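PDB 4OJJ: DNA topoisomerase 2-associated protein PAT1 from Saccharomyces cerevisiae, which activates mRNA decapping and represses translation, probably serving as a helical docking platform for other factors of mRNA turnover. Local coordinates for residues Ile79-Phe84 and Met137-Gln142; Asn85-Leu90 and Arg145-Ser150; Ser131-Ile136 and Ser167-Ile172. One frame throughout, in Å; residues are numbered along the deposited sequence.

Contact 1 (Ile79-Phe84 and Met137-Gln142); sequences ILQKIF and MGLLLQ
Leu-139 of helix 133-146 and Gln-81 of helix 73-85 meet where two helices of an all-helical stack, consistent with the TPR-like alpha-solenoid family, lie side by side. The axes of 79-84 and 137-142 come within 9.8 Å and run nearly parallel, 19° apart. The two methyl branches of Leu-139 do the apolar work. Its CD2 sits 3.8 Å from CG of Gln-81 and comes obliquely up to the ring of Phe-84, 3.9 Å from CD2 of Phe-84, while its CD1 meets CD2 of Leu-80 at 4.1 Å. Leu-165 on helix 156-177 touches both Phe-84 and Leu-139, and Leu-127 on helix 106-130 backs Leu-80 and Leu-139, closing off this buried seam. On the more exposed flank, Gln-142 reaches across with its chain extended beyond CG, and its amide plane stands perpendicular to that of Gln-81. OE1 of Gln-142 rests 3.5 Å from CG of Gln-81. The flip of the amide follows from NE2, which donates to OD1 of Asn-85 and to the backbone of Gln-81: this second bond, NE2 of Gln-142 to O of Gln-81, is 2.7 Å long, bent to 142° at the hydrogen, with the donor tilted 25° from the carbonyl plane.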
loop_
_atom_site.group_PDB
_atom_site.type_symbol
_atom_site.label_atom_id
_atom_site.label_comp_id
_atom_site.label_asym_id
_atom_site.label_seq_id
_atom_site.Cartn_x
_atom_site.Cartn_y
_atom_site.Cartn_z
ATOM N N ILE A 79 7.882 -12.887 10.122
ATOM C CA ILE A 79 7.152 -13.091 8.875
ATOM C C ILE A 79 7.242 -11.893 7.902
ATOM O O ILE A 79 7.537 -12.071 6.727
ATOM C CB ILE A 79 5.687 -13.457 9.153
ATOM C CG1 ILE A 79 5.608 -14.929 9.561
ATOM C CG2 ILE A 79 4.822 -13.202 7.932
ATOM C CD1 ILE A 79 4.234 -15.389 9.787
ATOM N N LEU A 80 6.990 -10.691 8.412
ATOM C CA LEU A 80 7.142 -9.460 7.646
ATOM C C LEU A 80 8.544 -9.333 7.071
ATOM O O LEU A 80 8.715 -8.970 5.909
ATOM C CB LEU A 80 6.846 -8.243 8.517
ATOM C CG LEU A 80 5.448 -7.641 8.430
ATOM C CD1 LEU A 80 4.403 -8.560 9.020
ATOM C CD2 LEU A 80 5.402 -6.283 9.082
ATOM N N GLN A 81 9.539 -9.651 7.891
ATOM C CA GLN A 81 10.924 -9.569 7.460
ATOM C C GLN A 81 11.186 -10.509 6.300
ATOM O O GLN A 81 11.956 -10.196 5.391
ATOM C CB GLN A 81 11.878 -9.902 8.608
ATOM C CG GLN A 81 11.966 -8.816 9.668
ATOM C CD GLN A 81 13.035 -9.097 10.718
ATOM O OE1 GLN A 81 13.429 -10.240 10.935
ATOM N NE2 GLN A 81 13.508 -8.048 11.367
ATOM N N LYS A 82 10.560 -11.675 6.355
ATOM C CA LYS A 82 10.755 -12.674 5.333
ATOM C C LYS A 82 10.158 -12.171 4.010
ATOM O O LYS A 82 10.726 -12.388 2.949
ATOM C CB LYS A 82 10.089 -13.972 5.757
ATOM C CG LYS A 82 10.330 -15.103 4.790
ATOM C CD LYS A 82 11.662 -15.796 5.050
ATOM C CE LYS A 82 11.891 -16.921 4.038
ATOM N NZ LYS A 82 12.583 -16.456 2.787
ATOM N N ILE A 83 9.018 -11.492 4.110
ATOM C CA ILE A 83 8.282 -10.951 2.974
ATOM C C ILE A 83 9.018 -9.770 2.318
ATOM O O ILE A 83 9.059 -9.656 1.100
ATOM C CB ILE A 83 6.864 -10.515 3.415
ATOM C CG1 ILE A 83 6.022 -11.745 3.781
ATOM C CG2 ILE A 83 6.194 -9.644 2.338
ATOM C CD1 ILE A 83 4.755 -11.426 4.576
ATOM N N PHE A 84 9.610 -8.906 3.133
ATOM C CA PHE A 84 10.370 -7.767 2.619
ATOM C C PHE A 84 11.704 -8.136 1.979
ATOM O O PHE A 84 12.285 -7.334 1.242
ATOM C CB PHE A 84 10.605 -6.747 3.716
ATOM C CG PHE A 84 9.411 -5.912 4.010
ATOM C CD1 PHE A 84 9.066 -4.868 3.178
ATOM C CD2 PHE A 84 8.629 -6.166 5.109
ATOM C CE1 PHE A 84 7.958 -4.094 3.445
ATOM C CE2 PHE A 84 7.523 -5.401 5.382
ATOM C CZ PHE A 84 7.188 -4.364 4.551
ATOM N N MET A 137 12.267 1.159 11.079
ATOM C CA MET A 137 13.567 1.439 10.457
ATOM C C MET A 137 14.182 0.195 9.842
ATOM O O MET A 137 14.626 0.214 8.697
ATOM C CB MET A 137 14.562 2.024 11.466
ATOM C CG MET A 137 14.284 3.448 11.919
ATOM S SD MET A 137 13.768 4.518 10.581
ATOM C CE MET A 137 12.008 4.591 10.903
ATOM N N GLY A 138 14.207 -0.883 10.613
ATOM C CA GLY A 138 14.785 -2.127 10.157
ATOM C C GLY A 138 14.032 -2.706 8.978
ATOM O O GLY A 138 14.654 -3.137 8.000
ATOM N N LEU A 139 12.700 -2.727 9.064
ATOM C CA LEU A 139 11.897 -3.179 7.923
ATOM C C LEU A 139 12.177 -2.319 6.682
ATOM O O LEU A 139 12.389 -2.839 5.587
ATOM C CB LEU A 139 10.407 -3.189 8.273
ATOM C CG LEU A 139 10.036 -4.256 9.305
ATOM C CD1 LEU A 139 8.668 -3.995 9.926
ATOM C CD2 LEU A 139 10.107 -5.622 8.650
ATOM N N LEU A 140 12.216 -1.006 6.876
ATOM C CA LEU A 140 12.515 -0.068 5.794
ATOM C C LEU A 140 13.914 -0.259 5.212
ATOM O O LEU A 140 14.074 -0.300 4.004
ATOM C CB LEU A 140 12.372 1.361 6.285
ATOM C CG LEU A 140 11.435 2.269 5.518
ATOM C CD1 LEU A 140 11.040 3.389 6.446
ATOM C CD2 LEU A 140 12.129 2.817 4.279
ATOM N N LEU A 141 14.925 -0.365 6.063
ATOM C CA LEU A 141 16.290 -0.586 5.584
ATOM C C LEU A 141 16.338 -1.867 4.782
ATOM O O LEU A 141 16.935 -1.936 3.710
ATOM C CB LEU A 141 17.277 -0.692 6.759
ATOM C CG LEU A 141 18.391 0.358 6.859
ATOM C CD1 LEU A 141 19.343 0.003 7.957
ATOM C CD2 LEU A 141 19.142 0.505 5.546
ATOM N N GLN A 142 15.693 -2.882 5.325
ATOM C CA GLN A 142 15.690 -4.191 4.723
ATOM C C GLN A 142 15.072 -4.164 3.339
ATOM O O GLN A 142 15.641 -4.710 2.391
ATOM C CB GLN A 142 14.896 -5.127 5.612
ATOM C CG GLN A 142 15.360 -6.524 5.572
ATOM C CD GLN A 142 14.329 -7.423 6.161
ATOM O OE1 GLN A 142 13.634 -7.042 7.102
ATOM N NE2 GLN A 142 14.189 -8.611 5.597
#

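Contact 2 (Asn85-Leu90 and Arg145-Ser150); sequences NELSHL and RNNNVS
With chi1 at -56°, Asn-147 holds its CG beside its own backbone N and anti to the carbonyl carbon, and this carries the amide across to Leu-87 and Ser-88. There OD1 of Asn-147 takes the backbone N of Ser-88 at 2.6 Å; the donor lies almost in line with the C=O bond (161°), although the angle at the hydrogen is only 136°. CB of Leu-87 presses against the same OD1 at 3.1 Å, a tight fit. Ser-88 answers in the reverse sense: its OG accepts from the backbone N of Asn-148 at 3.3 Å and makes a weak bond to OD1 of Asn-147. The other end of the Asn-147 amide, ND2, donates to the carbonyls of Leu-143 and Phe-84, so both branches fix its rotation. Farther out, OD1 of Asn-85 and ND2 of Asn-146 come close at a poor angle for a bond; OD1 of Asn-85 instead takes NE2 of Gln-142, and ND2 of Asn-146 donates weakly to O of Gln-142. Asn-148, centre of an inverse gamma turn, also N-caps helix 149-153 through OD1 to Phe-151 N. Side chain thus ties to backbone between the turns following two neighbouring helices, consistent with the stacked helices of a TPR-like solenoid.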
loop_
_atom_site.group_PDB
_atom_site.type_symbol
_atom_site.label_atom_id
_atom_site.label_comp_id
_atom_site.label_asym_id
_atom_site.label_seq_id
_atom_site.Cartn_x
_atom_site.Cartn_y
_atom_site.Cartn_z
ATOM N N ASN A 85 12.196 -9.336 2.275
ATOM C CA ASN A 85 13.435 -9.822 1.683
ATOM C C ASN A 85 13.200 -10.354 0.281
ATOM O O ASN A 85 14.024 -10.161 -0.613
ATOM C CB ASN A 85 14.067 -10.914 2.550
ATOM C CG ASN A 85 15.381 -10.475 3.173
ATOM O OD1 ASN A 85 15.523 -9.322 3.599
ATOM N ND2 ASN A 85 16.357 -11.379 3.205
ATOM N N GLU A 86 12.067 -11.022 0.095
ATOM C CA GLU A 86 11.733 -11.641 -1.184
ATOM C C GLU A 86 10.893 -10.748 -2.094
ATOM O O GLU A 86 10.369 -11.215 -3.103
ATOM C CB GLU A 86 10.967 -12.931 -0.950
ATOM C CG GLU A 86 11.765 -14.197 -1.255
ATOM C CD GLU A 86 11.771 -14.553 -2.738
ATOM O OE1 GLU A 86 11.531 -13.650 -3.580
ATOM O OE2 GLU A 86 12.014 -15.738 -3.062
ATOM N N LEU A 87 10.764 -9.470 -1.742
ATOM C CA LEU A 87 9.748 -8.617 -2.357
ATOM C C LEU A 87 9.885 -8.503 -3.870
ATOM O O LEU A 87 8.922 -8.720 -4.587
ATOM C CB LEU A 87 9.745 -7.235 -1.720
ATOM C CG LEU A 87 8.386 -6.577 -1.513
ATOM C CD1 LEU A 87 7.402 -7.554 -0.919
ATOM C CD2 LEU A 87 8.559 -5.398 -0.576
ATOM N N SER A 88 11.086 -8.186 -4.344
ATOM C CA SER A 88 11.340 -8.015 -5.777
ATOM C C SER A 88 10.889 -9.187 -6.649
ATOM O O SER A 88 10.508 -8.983 -7.801
ATOM C CB SER A 88 12.823 -7.749 -6.040
ATOM O OG SER A 88 13.084 -6.363 -6.075
ATOM N N HIS A 89 10.955 -10.406 -6.115
ATOM C CA HIS A 89 10.553 -11.598 -6.877
ATOM C C HIS A 89 9.348 -12.298 -6.278
ATOM O O HIS A 89 9.069 -13.451 -6.602
ATOM C CB HIS A 89 11.718 -12.589 -7.010
ATOM C CG HIS A 89 13.017 -11.939 -7.365
ATOM N ND1 HIS A 89 13.388 -11.674 -8.670
ATOM C CD2 HIS A 89 14.024 -11.468 -6.588
ATOM C CE1 HIS A 89 14.567 -11.081 -8.679
ATOM N NE2 HIS A 89 14.974 -10.941 -7.426
ATOM N N LEU A 90 8.642 -11.611 -5.394
ATOM C CA LEU A 90 7.410 -12.143 -4.853
ATOM C C LEU A 90 6.374 -12.095 -5.961
ATOM O O LEU A 90 6.187 -11.057 -6.589
ATOM C CB LEU A 90 6.952 -11.316 -3.663
ATOM C CG LEU A 90 5.725 -11.848 -2.929
ATOM C CD1 LEU A 90 5.987 -13.244 -2.395
ATOM C CD2 LEU A 90 5.347 -10.926 -1.804
ATOM N N ARG A 145 17.556 -2.229 1.136
ATOM C CA ARG A 145 18.769 -2.989 0.839
ATOM C C ARG A 145 18.555 -4.094 -0.179
ATOM O O ARG A 145 19.408 -4.332 -1.029
ATOM C CB ARG A 145 19.350 -3.592 2.127
ATOM C CG ARG A 145 20.254 -2.640 2.885
ATOM C CD ARG A 145 20.639 -3.162 4.266
ATOM N NE ARG A 145 21.474 -2.184 4.970
ATOM C CZ ARG A 145 21.609 -2.120 6.292
ATOM N NH1 ARG A 145 20.955 -2.973 7.076
ATOM N NH2 ARG A 145 22.395 -1.195 6.831
ATOM N N ASN A 146 17.405 -4.757 -0.093
ATOM C CA ASN A 146 17.169 -6.012 -0.815
ATOM C C ASN A 146 16.288 -5.947 -2.058
ATOM O O ASN A 146 15.896 -6.988 -2.582
ATOM C CB ASN A 146 16.561 -7.063 0.130
ATOM C CG ASN A 146 17.597 -7.767 0.966
ATOM O OD1 ASN A 146 18.372 -8.575 0.452
ATOM N ND2 ASN A 146 17.604 -7.488 2.266
ATOM N N ASN A 147 15.955 -4.751 -2.530
ATOM C CA ASN A 147 15.079 -4.658 -3.699
ATOM C C ASN A 147 15.407 -3.523 -4.659
ATOM O O ASN A 147 16.065 -2.555 -4.289
ATOM C CB ASN A 147 13.618 -4.513 -3.273
ATOM C CG ASN A 147 13.153 -5.638 -2.376
ATOM O OD1 ASN A 147 12.624 -6.651 -2.850
ATOM N ND2 ASN A 147 13.349 -5.470 -1.067
ATOM N N ASN A 148 14.950 -3.670 -5.900
ATOM C CA ASN A 148 14.908 -2.568 -6.830
ATOM C C ASN A 148 13.687 -1.757 -6.441
ATOM O O ASN A 148 12.594 -1.940 -6.990
ATOM C CB ASN A 148 14.791 -3.087 -8.261
ATOM C CG ASN A 148 14.620 -1.978 -9.287
ATOM O OD1 ASN A 148 14.359 -0.824 -8.955
ATOM N ND2 ASN A 148 14.757 -2.339 -10.557
ATOM N N VAL A 149 13.893 -0.874 -5.474
ATOM C CA VAL A 149 12.841 -0.052 -4.913
ATOM C C VAL A 149 11.972 0.628 -5.975
ATOM O O VAL A 149 10.757 0.685 -5.821
ATOM C CB VAL A 149 13.448 1.005 -3.945
ATOM C CG1 VAL A 149 12.349 1.821 -3.251
ATOM C CG2 VAL A 149 14.331 0.307 -2.929
ATOM N N SER A 150 12.583 1.151 -7.037
ATOM C CA SER A 150 11.798 1.801 -8.081
ATOM C C SER A 150 10.860 0.795 -8.778
ATOM O O SER A 150 9.663 1.064 -8.944
ATOM C CB SER A 150 12.685 2.513 -9.112
ATOM O OG SER A 150 11.881 3.073 -10.145
#

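Contact 3 (Ser131-Ile136 and Ser167-Ile172); sequences SNFIEI and SRAALI
The ring of Phe-133 meets helix 156-177 edge-on: O of Ala-169 lies in the ring plane, 3.5 Å from CE2 of Phe-133, and CG1 of Ile-172 also comes in near that plane. The second flat group, the guanidinium of Arg-168, carries CG2 of Ile-172 over one face, 3.5 Å above the plane and offset toward the rim, and presents its edge to the backbone of Ser-131. NH2 of Arg-168 donates to O of Ser-131 at 2.9 Å, with 148° at the hydrogen and the oxygen slightly out of the guanidinium plane. The side chain gets there because CG leaves anti to the backbone N and the chain then bends at chi2 (65°), and the bend leaves the aliphatic part crossing Ile-136 at about a right angle, CG of Arg-168 lying 3.8 Å from CD1 of Ile-136. The carbonyl it grips immediately precedes a capping box at the start of helix 133-146: OD1 of Asn-132 accepts from the backbone N of Glu-135, and OE1 of Glu-135 accepts from the backbone N of Asn-132 at 2.6 Å. The beginning of this helix packs against 167-172, which runs roughly the opposite way, as is common in solenoids of stacked helices. The other carboxylate oxygen of Glu-135 forms a salt bridge with Lys-73. Deeper in, CG2 of Ile-136 sits 3.8 Å from CB of Ala-169. Trp-190, on helix 184-201, touches Ala-169 and makes a T-shaped pair with Phe-133. Packing is tightest at Ile-172, whose CG1 occupies the crowded position between backbone N and carbonyl carbon (chi1 88°). CG1 of Ile-172 approaches CD2 of Phe-133 to 3.2 Å. CD1 of Ile-172 crowds the same edge, 3.3 Å from CD2 of Phe-133, and also reaches CB of that residue.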
loop_
_atom_site.group_PDB
_atom_site.type_symbol
_atom_site.label_atom_id
_atom_site.label_comp_id
_atom_site.label_asym_id
_atom_site.label_seq_id
_atom_site.Cartn_x
_atom_site.Cartn_y
_atom_site.Cartn_z
ATOM N N SER A 131 4.249 -1.843 17.043
ATOM C CA SER A 131 5.514 -1.483 16.429
ATOM C C SER A 131 6.199 -0.278 17.023
ATOM O O SER A 131 5.552 0.682 17.409
ATOM C CB SER A 131 5.339 -1.257 14.934
ATOM O OG SER A 131 5.999 -2.294 14.250
ATOM N N ASN A 132 7.522 -0.335 17.067
ATOM C CA ASN A 132 8.306 0.813 17.494
ATOM C C ASN A 132 9.160 1.364 16.343
ATOM O O ASN A 132 9.238 0.743 15.279
ATOM C CB ASN A 132 9.123 0.486 18.763
ATOM C CG ASN A 132 10.241 -0.509 18.517
ATOM O OD1 ASN A 132 10.948 -0.439 17.516
ATOM N ND2 ASN A 132 10.421 -1.442 19.454
ATOM N N PHE A 133 9.800 2.506 16.564
ATOM C CA PHE A 133 10.540 3.190 15.518
ATOM C C PHE A 133 11.653 2.341 14.932
ATOM O O PHE A 133 11.843 2.313 13.713
ATOM C CB PHE A 133 11.111 4.507 16.043
ATOM C CG PHE A 133 11.352 5.557 14.973
ATOM C CD1 PHE A 133 12.637 5.987 14.679
ATOM C CD2 PHE A 133 10.298 6.127 14.284
ATOM C CE1 PHE A 133 12.858 6.975 13.707
ATOM C CE2 PHE A 133 10.506 7.106 13.316
ATOM C CZ PHE A 133 11.783 7.531 13.030
ATOM N N ILE A 134 12.374 1.641 15.794
ATOM C CA ILE A 134 13.513 0.844 15.359
ATOM C C ILE A 134 13.080 -0.304 14.455
ATOM O O ILE A 134 13.777 -0.664 13.495
ATOM C CB ILE A 134 14.289 0.283 16.564
ATOM C CG1 ILE A 134 14.598 1.407 17.545
ATOM C CG2 ILE A 134 15.582 -0.361 16.109
ATOM C CD1 ILE A 134 15.678 2.339 17.051
ATOM N N GLU A 135 11.926 -0.883 14.753
ATOM C CA GLU A 135 11.450 -2.018 13.964
ATOM C C GLU A 135 11.037 -1.540 12.577
ATOM O O GLU A 135 11.380 -2.167 11.577
ATOM C CB GLU A 135 10.319 -2.752 14.685
ATOM C CG GLU A 135 10.760 -3.283 16.046
ATOM C CD GLU A 135 9.614 -3.480 17.033
ATOM O OE1 GLU A 135 8.706 -2.615 17.095
ATOM O OE2 GLU A 135 9.634 -4.498 17.767
ATOM N N ILE A 136 10.328 -0.416 12.519
ATOM C CA ILE A 136 10.009 0.194 11.235
ATOM C C ILE A 136 11.297 0.500 10.435
ATOM O O ILE A 136 11.414 0.102 9.264
ATOM C CB ILE A 136 9.150 1.458 11.381
ATOM C CG1 ILE A 136 7.928 1.207 12.286
ATOM C CG2 ILE A 136 8.739 1.958 10.020
ATOM C CD1 ILE A 136 7.065 0.031 11.878
ATOM N N SER A 167 4.464 5.869 6.448
ATOM C CA SER A 167 3.508 6.682 7.189
ATOM C C SER A 167 3.481 6.350 8.676
ATOM O O SER A 167 3.214 7.226 9.509
ATOM C CB SER A 167 2.105 6.590 6.575
ATOM O OG SER A 167 1.782 5.266 6.258
ATOM N N ARG A 168 3.748 5.082 8.996
ATOM C CA ARG A 168 3.801 4.629 10.386
ATOM C C ARG A 168 4.989 5.269 11.083
ATOM O O ARG A 168 4.851 5.802 12.174
ATOM C CB ARG A 168 3.893 3.104 10.470
ATOM C CG ARG A 168 4.242 2.554 11.855
ATOM C CD ARG A 168 3.145 2.838 12.883
ATOM N NE ARG A 168 3.435 2.219 14.172
ATOM C CZ ARG A 168 2.683 2.382 15.254
ATOM N NH1 ARG A 168 1.602 3.155 15.191
ATOM N NH2 ARG A 168 3.013 1.779 16.393
ATOM N N ALA A 169 6.148 5.228 10.438
ATOM C CA ALA A 169 7.323 5.909 10.957
ATOM C C ALA A 169 7.034 7.386 11.214
ATOM O O ALA A 169 7.302 7.890 12.302
ATOM C CB ALA A 169 8.501 5.738 10.020
ATOM N N ALA A 170 6.469 8.074 10.219
ATOM C CA ALA A 170 6.136 9.496 10.357
ATOM C C ALA A 170 5.156 9.707 11.509
ATOM O O ALA A 170 5.245 10.677 12.241
ATOM C CB ALA A 170 5.544 10.031 9.071
ATOM N N LEU A 171 4.217 8.783 11.654
ATOM C CA LEU A 171 3.203 8.903 12.677
ATOM C C LEU A 171 3.805 8.767 14.075
ATOM O O LEU A 171 3.445 9.523 14.970
ATOM C CB LEU A 171 2.126 7.851 12.490
ATOM C CG LEU A 171 0.688 8.329 12.627
ATOM C CD1 LEU A 171 -0.268 7.165 12.328
ATOM C CD2 LEU A 171 0.434 8.884 14.004
ATOM N N ILE A 172 4.705 7.807 14.280
ATOM C CA ILE A 172 5.186 7.620 15.631
ATOM C C ILE A 172 6.048 8.833 15.986
ATOM O O ILE A 172 5.854 9.450 17.031
ATOM C CB ILE A 172 5.859 6.220 15.919
ATOM C CG1 ILE A 172 7.341 6.222 15.612
ATOM C CG2 ILE A 172 5.127 5.044 15.254
ATOM C CD1 ILE A 172 8.174 6.445 16.852
#

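How the contacts relate
Helix 133-146 threads all three contacts: its start lies in contact 3, its middle in contact 1 and its end in contact 2. Contacts 1 and 2 have centres about 10 Å apart and are joined by two probable hydrogen bonds at the end of helix 73-85: NE2 of Gln-142 approaches OD1 of Asn-85 to 2.5 Å, a short separation, and ND2 of Asn-147 lies 3.2 Å from O of Phe-84. Contacts 1 and 3, centres about 12 Å apart, join through apolar packing instead, CE of Met-137 against CB of Ala-169 at 3.8 Å. Contacts 2 and 3 do not touch; about 10 Å separates their nearest atoms and about 20 Å their centres.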